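Local coordinates for G-protein alpha subunit Galpha7 (Naegleria fowleri, PDB 6NE6) that probably binds and hydrolyses GTP as the switching alpha subunit of a heterotrimeric G protein, relaying signals from membrane receptors, at residues A[38-41]-A[42-46]; A[75-78]-A[79-83]; A[98-101]-A[102-106]. All coordinates share one frame; numbering follows the deposited sequence.

Contact 1 (A[38-41]-A[42-46]); sequences TTEE and KTKIK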
ATOM      1  N   THR A  38       7.844  15.827  -9.503  1.00 13.46           N
ATOM      2  CA  THR A  38       8.010  16.901 -10.457  1.00 16.61           C
ATOM      3  C   THR A  38       6.701  17.180 -11.186  1.00 14.66           C
ATOM      4  O   THR A  38       5.732  16.421 -11.107  1.00 14.46           O
ATOM      5  CB  THR A  38       9.098  16.542 -11.462  1.00 17.29           C
ATOM      6  OG1 THR A  38       8.676  15.409 -12.230  1.00 17.74           O
ATOM      7  CG2 THR A  38      10.390  16.198 -10.729  1.00 15.96           C
ATOM      8  N   THR A  39       6.677  18.300 -11.908  1.00 13.87           N
ATOM      9  CA  THR A  39       5.495  18.632 -12.695  1.00 14.76           C
ATOM     10  C   THR A  39       5.220  17.557 -13.745  1.00 13.76           C
ATOM     11  O   THR A  39       4.063  17.171 -13.965  1.00 16.87           O
ATOM     12  CB  THR A  39       5.678  20.011 -13.337  1.00 17.06           C
ATOM     13  OG1 THR A  39       5.630  21.014 -12.309  1.00 19.78           O
ATOM     14  CG2 THR A  39       4.594  20.293 -14.344  1.00 19.55           C
ATOM     15  N   GLU A  40       6.271  17.048 -14.391  1.00 13.25           N
ATOM     16  CA  GLU A  40       6.087  15.965 -15.359  1.00 12.55           C
ATOM     17  C   GLU A  40       5.500  14.727 -14.688  1.00 13.62           C
ATOM     18  O   GLU A  40       4.552  14.121 -15.200  1.00 15.76           O
ATOM     19  CB  GLU A  40       7.414  15.623 -16.038  1.00 15.50           C
ATOM     20  CG  GLU A  40       7.324  14.484 -17.073  1.00 19.43           C
ATOM     21  CD  GLU A  40       8.646  14.215 -17.780  1.00 26.62           C
ATOM     22  OE1 GLU A  40       9.594  15.003 -17.588  1.00 28.50           O
ATOM     23  OE2 GLU A  40       8.733  13.222 -18.534  1.00 29.60           O
ATOM     24  N   GLU A  41       6.050  14.336 -13.532  1.00 14.68           N
ATOM     25  CA  GLU A  41       5.525  13.160 -12.834  1.00 14.03           C
ATOM     26  C   GLU A  41       4.051  13.339 -12.486  1.00 15.90           C
ATOM     27  O   GLU A  41       3.241  12.424 -12.685  1.00 16.40           O
ATOM     28  CB  GLU A  41       6.324  12.881 -11.566  1.00 15.11           C
ATOM     29  CG  GLU A  41       7.657  12.261 -11.798  1.00 18.78           C
ATOM     30  CD  GLU A  41       8.340  11.911 -10.493  1.00 30.50           C
ATOM     31  OE1 GLU A  41       8.538  12.829  -9.676  1.00 20.00           O
ATOM     32  OE2 GLU A  41       8.660  10.723 -10.291  1.00 29.25           O
ATOM     33  N   LYS A  42       3.690  14.506 -11.938  1.00 13.06           N
ATOM     34  CA  LYS A  42       2.301  14.760 -11.573  1.00 15.30           C
ATOM     35  C   LYS A  42       1.396  14.735 -12.798  1.00 18.41           C
ATOM     36  O   LYS A  42       0.271  14.213 -12.737  1.00 15.59           O
ATOM     37  CB  LYS A  42       2.181  16.103 -10.845  1.00 14.65           C
ATOM     38  CG  LYS A  42       2.821  16.156  -9.449  1.00 16.28           C
ATOM     39  CD  LYS A  42       2.748  17.608  -8.952  1.00 24.68           C
ATOM     40  CE  LYS A  42       3.331  17.825  -7.585  1.00 32.72           C
ATOM     41  NZ  LYS A  42       3.322  19.303  -7.314  1.00 31.23           N
ATOM     42  N   THR A  43       1.858  15.316 -13.912  1.00 13.29           N
ATOM     43  CA  THR A  43       1.088  15.290 -15.155  1.00 13.86           C
ATOM     44  C   THR A  43       0.834  13.859 -15.616  1.00 19.84           C
ATOM     45  O   THR A  43      -0.274  13.523 -16.068  1.00 16.08           O
ATOM     46  CB  THR A  43       1.822  16.075 -16.247  1.00 18.04           C
ATOM     47  OG1 THR A  43       2.030  17.429 -15.808  1.00 16.77           O
ATOM     48  CG2 THR A  43       1.009  16.081 -17.549  1.00 19.53           C
ATOM     49  N   LYS A  44       1.849  13.001 -15.509  1.00 14.84           N
ATOM     50  CA  LYS A  44       1.696  11.634 -15.992  1.00 17.10           C
ATOM     51  C   LYS A  44       0.809  10.812 -15.076  1.00 15.80           C
ATOM     52  O   LYS A  44       0.096   9.920 -15.552  1.00 18.41           O
ATOM     53  CB  LYS A  44       3.067  10.977 -16.156  1.00 20.89           C
ATOM     54  CG  LYS A  44       3.822  11.504 -17.365  1.00 28.73           C
ATOM     55  CD  LYS A  44       5.256  11.006 -17.427  1.00 35.63           C
ATOM     56  CE  LYS A  44       5.924  11.501 -18.704  1.00 44.35           C
ATOM     57  NZ  LYS A  44       7.338  11.045 -18.826  1.00 51.29           N
ATOM     58  N   ILE A  45       0.842  11.091 -13.766  1.00 13.61           N
ATOM     59  CA  ILE A  45       0.070  10.306 -12.810  1.00 13.21           C
ATOM     60  C   ILE A  45      -1.389  10.737 -12.782  1.00 13.86           C
ATOM     61  O   ILE A  45      -2.251   9.940 -12.378  1.00 15.68           O
ATOM     62  CB  ILE A  45       0.726  10.402 -11.421  1.00 16.06           C
ATOM     63  CG1 ILE A  45       2.107   9.752 -11.466  1.00 23.13           C
ATOM     64  CG2 ILE A  45      -0.118   9.711 -10.336  1.00 26.08           C
ATOM     65  CD1 ILE A  45       2.919   9.877 -10.184  1.00 32.83           C
ATOM     66  N   LYS A  46      -1.693  11.952 -13.257  1.00 15.12           N
ATOM     67  CA  LYS A  46      -3.057  12.478 -13.202  1.00 15.69           C
ATOM     68  C   LYS A  46      -4.105  11.541 -13.798  1.00 13.50           C
ATOM     69  O   LYS A  46      -5.089  11.238 -13.098  1.00 16.17           O
ATOM     70  CB  LYS A  46      -3.100  13.859 -13.872  1.00 17.67           C
ATOM     71  CG  LYS A  46      -4.497  14.463 -13.927  1.00 17.28           C
ATOM     72  CD  LYS A  46      -4.448  15.929 -14.349  1.00 26.91           C
ATOM     73  CE  LYS A  46      -4.238  16.066 -15.838  1.00 41.65           C
ATOM     74  NZ  LYS A  46      -4.426  17.478 -16.273  1.00 48.04           N
TER
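Thr43 and Thr39 meet at the start of helix 39-66, where the carbonyl oxygen of Thr39 receives two donors from the same residue. Thr43 N bonds to Thr39 O at 2.9 Å as part of the regular helical pattern, and Thr43 OG1 adds a second bond to Thr39 O at 2.8 Å. The hydroxyl stands above the carbonyl plane, 38° out of it, and the amide approaches from the opposite face. OG1 lies beside its own backbone N, anti to the carbonyl carbon (chi1 -58°), which brings the hydroxyl back over the carbonyl of the preceding turn. Packing is tight here, because neighbouring side chains lie over carbonyls in the same manner: Ile45 CG1 is 3.1 Å from Glu41 O, and Lys42 CG is 3.4 Å from Thr38 O. A capping box closes the end of the helix. Thr38, the N-cap residue, accepts from Glu41 N through OG1 at 3.1 Å, while Thr38 N donates to Glu41 OE1, also at 3.1 Å, using the anti lone pair of the carboxylate. The first-turn amide of Glu41 and the amide of the N-cap residue each gain a side-chain acceptor, and the helix end would be expected to stabilise the negative charge of Glu41. The outer side is looser. There Glu40 and Lys44 run alongside each other, pointing the same way over the exposed surface, and join in a salt bridge of 2.6 Å between Lys44 NZ and the anti lone pair of Glu40 OE2. Their methylenes also touch, Glu40 CG lying 3.7 Å from Lys44 CE. The first turn is tied to helix 22-32 by a salt bridge from Glu41 OE2 to Arg30, while Lys42 and Thr43 rest on Met147 of the loop before helix 150-154.

Contact 2 (A[75-78]-A[79-83]); sequences ENRQ and RAEKI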
ATOM      1  N   GLU A  75     -32.396   8.519 -11.502  1.00 22.77           N
ATOM      2  CA  GLU A  75     -31.270   9.358 -11.902  1.00 21.68           C
ATOM      3  C   GLU A  75     -29.936   8.753 -11.470  1.00 19.19           C
ATOM      4  O   GLU A  75     -28.991   8.678 -12.266  1.00 19.71           O
ATOM      5  CB  GLU A  75     -31.440  10.762 -11.327  1.00 25.47           C
ATOM      6  CG  GLU A  75     -30.287  11.678 -11.634  1.00 28.76           C
ATOM      7  CD  GLU A  75     -30.359  12.991 -10.865  1.00 30.01           C
ATOM      8  OE1 GLU A  75     -31.476  13.503 -10.638  1.00 26.44           O
ATOM      9  OE2 GLU A  75     -29.287  13.507 -10.480  1.00 26.47           O
ATOM     10  N   ASN A  76     -29.824   8.328 -10.205  1.00 18.23           N
ATOM     11  CA  ASN A  76     -28.568   7.719  -9.761  1.00 17.18           C
ATOM     12  C   ASN A  76     -28.357   6.333 -10.363  1.00 17.04           C
ATOM     13  O   ASN A  76     -27.207   5.903 -10.537  1.00 18.27           O
ATOM     14  CB  ASN A  76     -28.518   7.644  -8.233  1.00 18.23           C
ATOM     15  CG  ASN A  76     -28.035   8.928  -7.613  1.00 17.76           C
ATOM     16  OD1 ASN A  76     -27.700   9.879  -8.320  1.00 20.24           O
ATOM     17  ND2 ASN A  76     -28.005   8.973  -6.287  1.00 16.10           N
ATOM     18  N   ARG A  77     -29.440   5.621 -10.688  1.00 18.47           N
ATOM     19  CA  ARG A  77     -29.274   4.336 -11.349  1.00 22.62           C
ATOM     20  C   ARG A  77     -28.678   4.518 -12.740  1.00 18.36           C
ATOM     21  O   ARG A  77     -27.790   3.763 -13.147  1.00 18.96           O
ATOM     22  CB  ARG A  77     -30.608   3.598 -11.442  1.00 21.72           C
ATOM     23  CG  ARG A  77     -30.427   2.103 -11.710  1.00 35.74           C
ATOM     24  CD  ARG A  77     -31.713   1.432 -12.163  1.00 42.78           C
ATOM     25  NE  ARG A  77     -32.243   2.065 -13.367  1.00 48.37           N
ATOM     26  CZ  ARG A  77     -31.782   1.841 -14.594  1.00 55.92           C
ATOM     27  NH1 ARG A  77     -30.778   0.996 -14.784  1.00 55.27           N
ATOM     28  NH2 ARG A  77     -32.326   2.464 -15.632  1.00 56.57           N
ATOM     29  N   GLN A  78     -29.153   5.520 -13.476  1.00 19.95           N
ATOM     30  CA  GLN A  78     -28.625   5.755 -14.815  1.00 23.14           C
ATOM     31  C   GLN A  78     -27.202   6.281 -14.742  1.00 21.74           C
ATOM     32  O   GLN A  78     -26.359   5.947 -15.581  1.00 21.66           O
ATOM     33  CB  GLN A  78     -29.535   6.726 -15.567  1.00 27.23           C
ATOM     34  CG  GLN A  78     -30.890   6.124 -15.908  1.00 38.44           C
ATOM     35  CD  GLN A  78     -31.899   7.153 -16.390  1.00 55.03           C
ATOM     36  OE1 GLN A  78     -31.706   8.360 -16.224  1.00 61.74           O
ATOM     37  NE2 GLN A  78     -32.988   6.677 -16.982  1.00 54.15           N
ATOM     38  N   ARG A  79     -26.920   7.086 -13.723  1.00 18.64           N
ATOM     39  CA  ARG A  79     -25.567   7.563 -13.479  1.00 20.84           C
ATOM     40  C   ARG A  79     -24.626   6.398 -13.188  1.00 21.37           C
ATOM     41  O   ARG A  79     -23.504   6.339 -13.710  1.00 17.92           O
ATOM     42  CB  ARG A  79     -25.631   8.561 -12.320  1.00 23.02           C
ATOM     43  CG  ARG A  79     -24.386   9.314 -11.986  1.00 27.64           C
ATOM     44  CD  ARG A  79     -24.735  10.423 -10.984  1.00 20.15           C
ATOM     45  NE  ARG A  79     -25.248  11.618 -11.655  1.00 19.14           N
ATOM     46  CZ  ARG A  79     -26.373  12.253 -11.339  1.00 19.99           C
ATOM     47  NH1 ARG A  79     -27.139  11.840 -10.328  1.00 19.39           N
ATOM     48  NH2 ARG A  79     -26.734  13.330 -12.042  1.00 25.00           N
ATOM     49  N   ALA A  80     -25.086   5.435 -12.395  1.00 16.47           N
ATOM     50  CA  ALA A  80     -24.277   4.258 -12.114  1.00 18.37           C
ATOM     51  C   ALA A  80     -24.033   3.445 -13.379  1.00 21.18           C
ATOM     52  O   ALA A  80     -22.919   2.947 -13.596  1.00 21.17           O
ATOM     53  CB  ALA A  80     -24.956   3.405 -11.042  1.00 21.31           C
ATOM     54  N   GLU A  81     -25.061   3.293 -14.223  1.00 17.37           N
ATOM     55  CA  GLU A  81     -24.878   2.583 -15.488  1.00 18.20           C
ATOM     56  C   GLU A  81     -23.862   3.292 -16.378  1.00 23.85           C
ATOM     57  O   GLU A  81     -23.043   2.641 -17.036  1.00 24.21           O
ATOM     58  CB  GLU A  81     -26.217   2.433 -16.212  1.00 21.57           C
ATOM     59  CG  GLU A  81     -27.174   1.466 -15.553  1.00 31.29           C
ATOM     60  CD  GLU A  81     -28.224   0.948 -16.519  1.00 53.65           C
ATOM     61  OE1 GLU A  81     -28.004  -0.126 -17.121  1.00 62.09           O
ATOM     62  OE2 GLU A  81     -29.262   1.623 -16.688  1.00 60.53           O
ATOM     63  N   LYS A  82     -23.898   4.626 -16.413  1.00 22.73           N
ATOM     64  CA  LYS A  82     -22.912   5.371 -17.194  1.00 23.91           C
ATOM     65  C   LYS A  82     -21.495   5.088 -16.702  1.00 21.67           C
ATOM     66  O   LYS A  82     -20.587   4.834 -17.504  1.00 20.84           O
ATOM     67  CB  LYS A  82     -23.207   6.874 -17.136  1.00 23.96           C
ATOM     68  CG  LYS A  82     -22.024   7.740 -17.582  1.00 32.81           C
ATOM     69  CD  LYS A  82     -22.223   9.228 -17.283  1.00 42.38           C
ATOM     70  CE  LYS A  82     -20.971  10.033 -17.656  1.00 45.70           C
ATOM     71  NZ  LYS A  82     -21.134  11.511 -17.519  1.00 45.48           N
ATOM     72  N   ILE A  83     -21.296   5.116 -15.379  1.00 18.17           N
ATOM     73  CA  ILE A  83     -19.962   4.900 -14.837  0.68 16.69           C
ATOM     74  C   ILE A  83     -19.493   3.478 -15.116  1.00 21.81           C
ATOM     75  O   ILE A  83     -18.327   3.262 -15.479  1.00 22.26           O
ATOM     76  CB  ILE A  83     -19.941   5.245 -13.335  0.68 17.79           C
ATOM     77  CG1 ILE A  83     -19.919   6.774 -13.168  0.68 16.90           C
ATOM     78  CG2 ILE A  83     -18.761   4.569 -12.647  0.68 17.20           C
ATOM     79  CD1 ILE A  83     -20.575   7.311 -11.891  0.68 15.66           C
TER
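Arg79 starts with CG anti to its amide nitrogen (chi1 -173°) and then bends at chi3 (-83°), which turns its guanidinium back along helix 74-89 to Glu75 and Asn76, one turn earlier. NH1 and NH2 of Arg79 both hold Glu75 OE2, at 2.7 and 3.0 Å, from its anti side and somewhat out of the carboxylate plane. The same NH1 also donates to Asn76 OD1 at 2.9 Å, almost in line with the amide C=O. Both acceptors lie at the edge of the guanidinium, in its plane; together with Asp105 at NE, they hold the group in its rotation. The second pair, Arg77 and Glu81, lies side by side. Its salt bridge, Arg77 NH1 to Glu81 OE2 at 2.5 Å, is less well aligned: the nitrogen stands above the carboxylate plane, and the oxygen is tilted from the guanidinium plane. Arg77 NH2 has a further salt bridge to Glu74. Asn76 ND2 bonds to Glu112. The Arg77-Glu81 pair is on the outer side of the helix, whereas Arg79 lies along helix 100-109, touching Glu108, and Ala80 packs on Ile61 of helix 39-66 and on Leu109 of helix 100-109.

Contact 3 (A[98-101]-A[102-106]); sequences WDSN and LAQDI. With EDO (1,2-ethanediol), chain F.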
ATOM      1  N   TRP A  98     -12.146  11.041 -18.419  1.00 22.81           N
ATOM      2  CA  TRP A  98     -12.474  11.954 -17.333  1.00 24.13           C
ATOM      3  C   TRP A  98     -12.762  13.348 -17.867  1.00 23.83           C
ATOM      4  O   TRP A  98     -11.970  13.913 -18.629  1.00 23.75           O
ATOM      5  CB  TRP A  98     -11.316  12.015 -16.344  1.00 22.22           C
ATOM      6  CG  TRP A  98     -11.603  12.798 -15.116  1.00 20.13           C
ATOM      7  CD1 TRP A  98     -11.483  14.155 -14.943  1.00 21.12           C
ATOM      8  CD2 TRP A  98     -12.050  12.270 -13.872  1.00 16.84           C
ATOM      9  NE1 TRP A  98     -11.843  14.498 -13.655  1.00 18.95           N
ATOM     10  CE2 TRP A  98     -12.181  13.353 -12.977  1.00 19.78           C
ATOM     11  CE3 TRP A  98     -12.340  10.979 -13.419  1.00 15.79           C
ATOM     12  CZ2 TRP A  98     -12.592  13.181 -11.661  1.00 20.58           C
ATOM     13  CZ3 TRP A  98     -12.755  10.812 -12.111  1.00 17.07           C
ATOM     14  CH2 TRP A  98     -12.876  11.908 -11.246  1.00 18.11           C
ATOM     15  N   ASP A  99     -13.904  13.904 -17.466  1.00 17.04           N
ATOM     16  CA  ASP A  99     -14.172  15.322 -17.646  1.00 21.52           C
ATOM     17  C   ASP A  99     -14.958  15.814 -16.439  1.00 22.05           C
ATOM     18  O   ASP A  99     -15.214  15.064 -15.490  1.00 20.50           O
ATOM     19  CB  ASP A  99     -14.887  15.613 -18.980  1.00 20.83           C
ATOM     20  CG  ASP A  99     -16.233  14.908 -19.126  1.00 33.40           C
ATOM     21  OD1 ASP A  99     -16.792  14.371 -18.146  1.00 25.28           O
ATOM     22  OD2 ASP A  99     -16.753  14.905 -20.265  1.00 33.92           O
ATOM     23  N   SER A 100     -15.331  17.097 -16.476  1.00 25.76           N
ATOM     24  CA  SER A 100     -16.048  17.686 -15.351  0.51 27.25           C
ATOM     25  C   SER A 100     -17.391  16.998 -15.127  1.00 23.46           C
ATOM     26  O   SER A 100     -17.821  16.823 -13.983  1.00 25.44           O
ATOM     27  CB  SER A 100     -16.239  19.184 -15.581  0.51 27.09           C
ATOM     28  OG  SER A 100     -16.857  19.800 -14.468  0.51 28.13           O
ATOM     29  N   ASN A 101     -18.065  16.597 -16.208  1.00 24.03           N
ATOM     30  CA  ASN A 101     -19.331  15.872 -16.080  1.00 24.82           C
ATOM     31  C   ASN A 101     -19.153  14.587 -15.281  1.00 21.56           C
ATOM     32  O   ASN A 101     -19.976  14.257 -14.416  1.00 20.72           O
ATOM     33  CB  ASN A 101     -19.894  15.542 -17.463  1.00 26.60           C
ATOM     34  CG  ASN A 101     -20.366  16.766 -18.208  1.00 37.84           C
ATOM     35  OD1 ASN A 101     -20.971  17.662 -17.626  1.00 31.80           O
ATOM     36  ND2 ASN A 101     -20.084  16.815 -19.505  1.00 41.49           N
ATOM     37  N   LEU A 102     -18.111  13.820 -15.597  1.00 21.25           N
ATOM     38  CA  LEU A 102     -17.888  12.555 -14.904  1.00 17.26           C
ATOM     39  C   LEU A 102     -17.545  12.785 -13.442  1.00 17.47           C
ATOM     40  O   LEU A 102     -18.028  12.061 -12.563  1.00 16.62           O
ATOM     41  CB  LEU A 102     -16.776  11.770 -15.595  1.00 19.39           C
ATOM     42  CG  LEU A 102     -16.461  10.404 -14.989  1.00 20.63           C
ATOM     43  CD1 LEU A 102     -17.690   9.538 -15.044  1.00 22.51           C
ATOM     44  CD2 LEU A 102     -15.321   9.736 -15.747  1.00 21.15           C
ATOM     45  N   ALA A 103     -16.684  13.769 -13.169  1.00 18.32           N
ATOM     46  CA  ALA A 103     -16.353  14.092 -11.787  1.00 17.88           C
ATOM     47  C   ALA A 103     -17.607  14.425 -10.998  1.00 16.82           C
ATOM     48  O   ALA A 103     -17.786  13.952  -9.868  1.00 16.54           O
ATOM     49  CB  ALA A 103     -15.375  15.266 -11.749  1.00 21.61           C
ATOM     50  N   GLN A 104     -18.499  15.218 -11.592  1.00 16.53           N
ATOM     51  CA  GLN A 104     -19.739  15.567 -10.906  1.00 17.37           C
ATOM     52  C   GLN A 104     -20.614  14.335 -10.704  1.00 17.47           C
ATOM     53  O   GLN A 104     -21.238  14.180  -9.647  1.00 18.21           O
ATOM     54  CB  GLN A 104     -20.483  16.650 -11.688  1.00 21.62           C
ATOM     55  CG  GLN A 104     -19.741  18.001 -11.766  1.00 21.96           C
ATOM     56  CD  GLN A 104     -20.455  19.016 -12.646  1.00 26.37           C
ATOM     57  OE1 GLN A 104     -21.486  19.568 -12.257  1.00 25.66           O
ATOM     58  NE2 GLN A 104     -19.909  19.269 -13.842  1.00 27.20           N
ATOM     59  N   ASP A 105     -20.643  13.429 -11.693  1.00 16.59           N
ATOM     60  CA  ASP A 105     -21.434  12.208 -11.552  1.00 16.02           C
ATOM     61  C   ASP A 105     -20.899  11.320 -10.432  1.00 16.16           C
ATOM     62  O   ASP A 105     -21.671  10.764  -9.648  1.00 16.69           O
ATOM     63  CB  ASP A 105     -21.463  11.427 -12.869  1.00 22.23           C
ATOM     64  CG  ASP A 105     -22.369  12.058 -13.924  1.00 23.26           C
ATOM     65  OD1 ASP A 105     -23.307  12.812 -13.575  1.00 19.66           O
ATOM     66  OD2 ASP A 105     -22.138  11.777 -15.121  1.00 21.28           O
ATOM     67  N   ILE A 106     -19.579  11.167 -10.343  1.00 14.18           N
ATOM     68  CA  ILE A 106     -19.027  10.319  -9.292  1.00 12.97           C
ATOM     69  C   ILE A 106     -19.284  10.938  -7.925  1.00 12.64           C
ATOM     70  O   ILE A 106     -19.640  10.235  -6.974  1.00 13.41           O
ATOM     71  CB  ILE A 106     -17.532  10.064  -9.542  1.00 16.61           C
ATOM     72  CG1 ILE A 106     -17.355   9.219 -10.813  1.00 15.89           C
ATOM     73  CG2 ILE A 106     -16.892   9.382  -8.321  1.00 13.48           C
ATOM     74  CD1 ILE A 106     -15.909   9.130 -11.319  1.00 19.20           C
TER
HETATM   75  C1  EDO F 405      -8.709   9.420 -17.682  1.00 45.28           C
HETATM   76  O1  EDO F 405      -9.189  10.520 -18.465  1.00 39.47           O
HETATM   77  C2  EDO F 405      -8.220   8.318 -18.612  1.00 50.75           C
HETATM   78  O2  EDO F 405      -9.274   7.942 -19.504  1.00 48.42           O
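An aspartate N-cap opens helix 100-109, and the tryptophan just before it folds back over the first turns. Asp99 OD1 accepts from Leu102 N at 2.9 Å, nearly in line with its C-O bond; CG of Asp99 sits between the backbone nitrogen and the carbonyl carbon (chi1 60°), which swings the carboxylate over the open end of the helix. The carbonyl of Asp99 meanwhile takes Ala103 N at 3.0 Å in the first regular helical bond. The indole of Trp98 touches three side chains of the helix, Leu102, Ala103 and Ile106. Its CZ2 touches Ala103 CB at 3.5 Å, its CZ3 reaches Ile106 CD1 at 3.7 Å, and CE3 lies 4.0 Å from Leu102 CD2. The Leu102 and Ile106 chains run at about right angles to that of Trp98, their methyls meeting the ring obliquely, while the amide of Ala103 lies over one ring face. Tyr50 of helix 39-66 stacks with the indole. On the exposed side Gln104 NE2 makes a weak bond of 3.2 Å to Ser100 O. A molecule of 1,2-ethanediol, probably from the crystallisation liquor, accepts from Trp98 N through O1. The chemistry thus divides by side: an apolar cluster seats the helix against its neighbours, Leu102 on Leu86 of helix 74-89 and Ile106 on Ile53 of helix 39-66, while an aspartate at its amino end satisfies a first-turn amide and would place a negative charge where the helix dipole is expected to be favourable.

Contact 1 lies on the surface, whereas contacts 2 and 3 are partly buried and lie on helices 74-89 and 100-109, which pack on each other. Their centres are 12 Å apart, and Asp105 of contact 3 joins them, taking Lys82 on OD2 (2.6 Å to NZ) and Arg79 on OD1 (3.0 Å to NE). Contact 1 touches neither. Helix 39-66, which it opens, nevertheless runs on to pack against both of the other helices. Contacts 1 and 3 share the chemistry of helix starts, a threonine capping box against an aspartate cap. Contacts 1 and 2 both use salt bridges a turn apart, exposed in contact 1 and partly turned to helix 100-109 in contact 2; contact 3 is mainly apolar round Trp98.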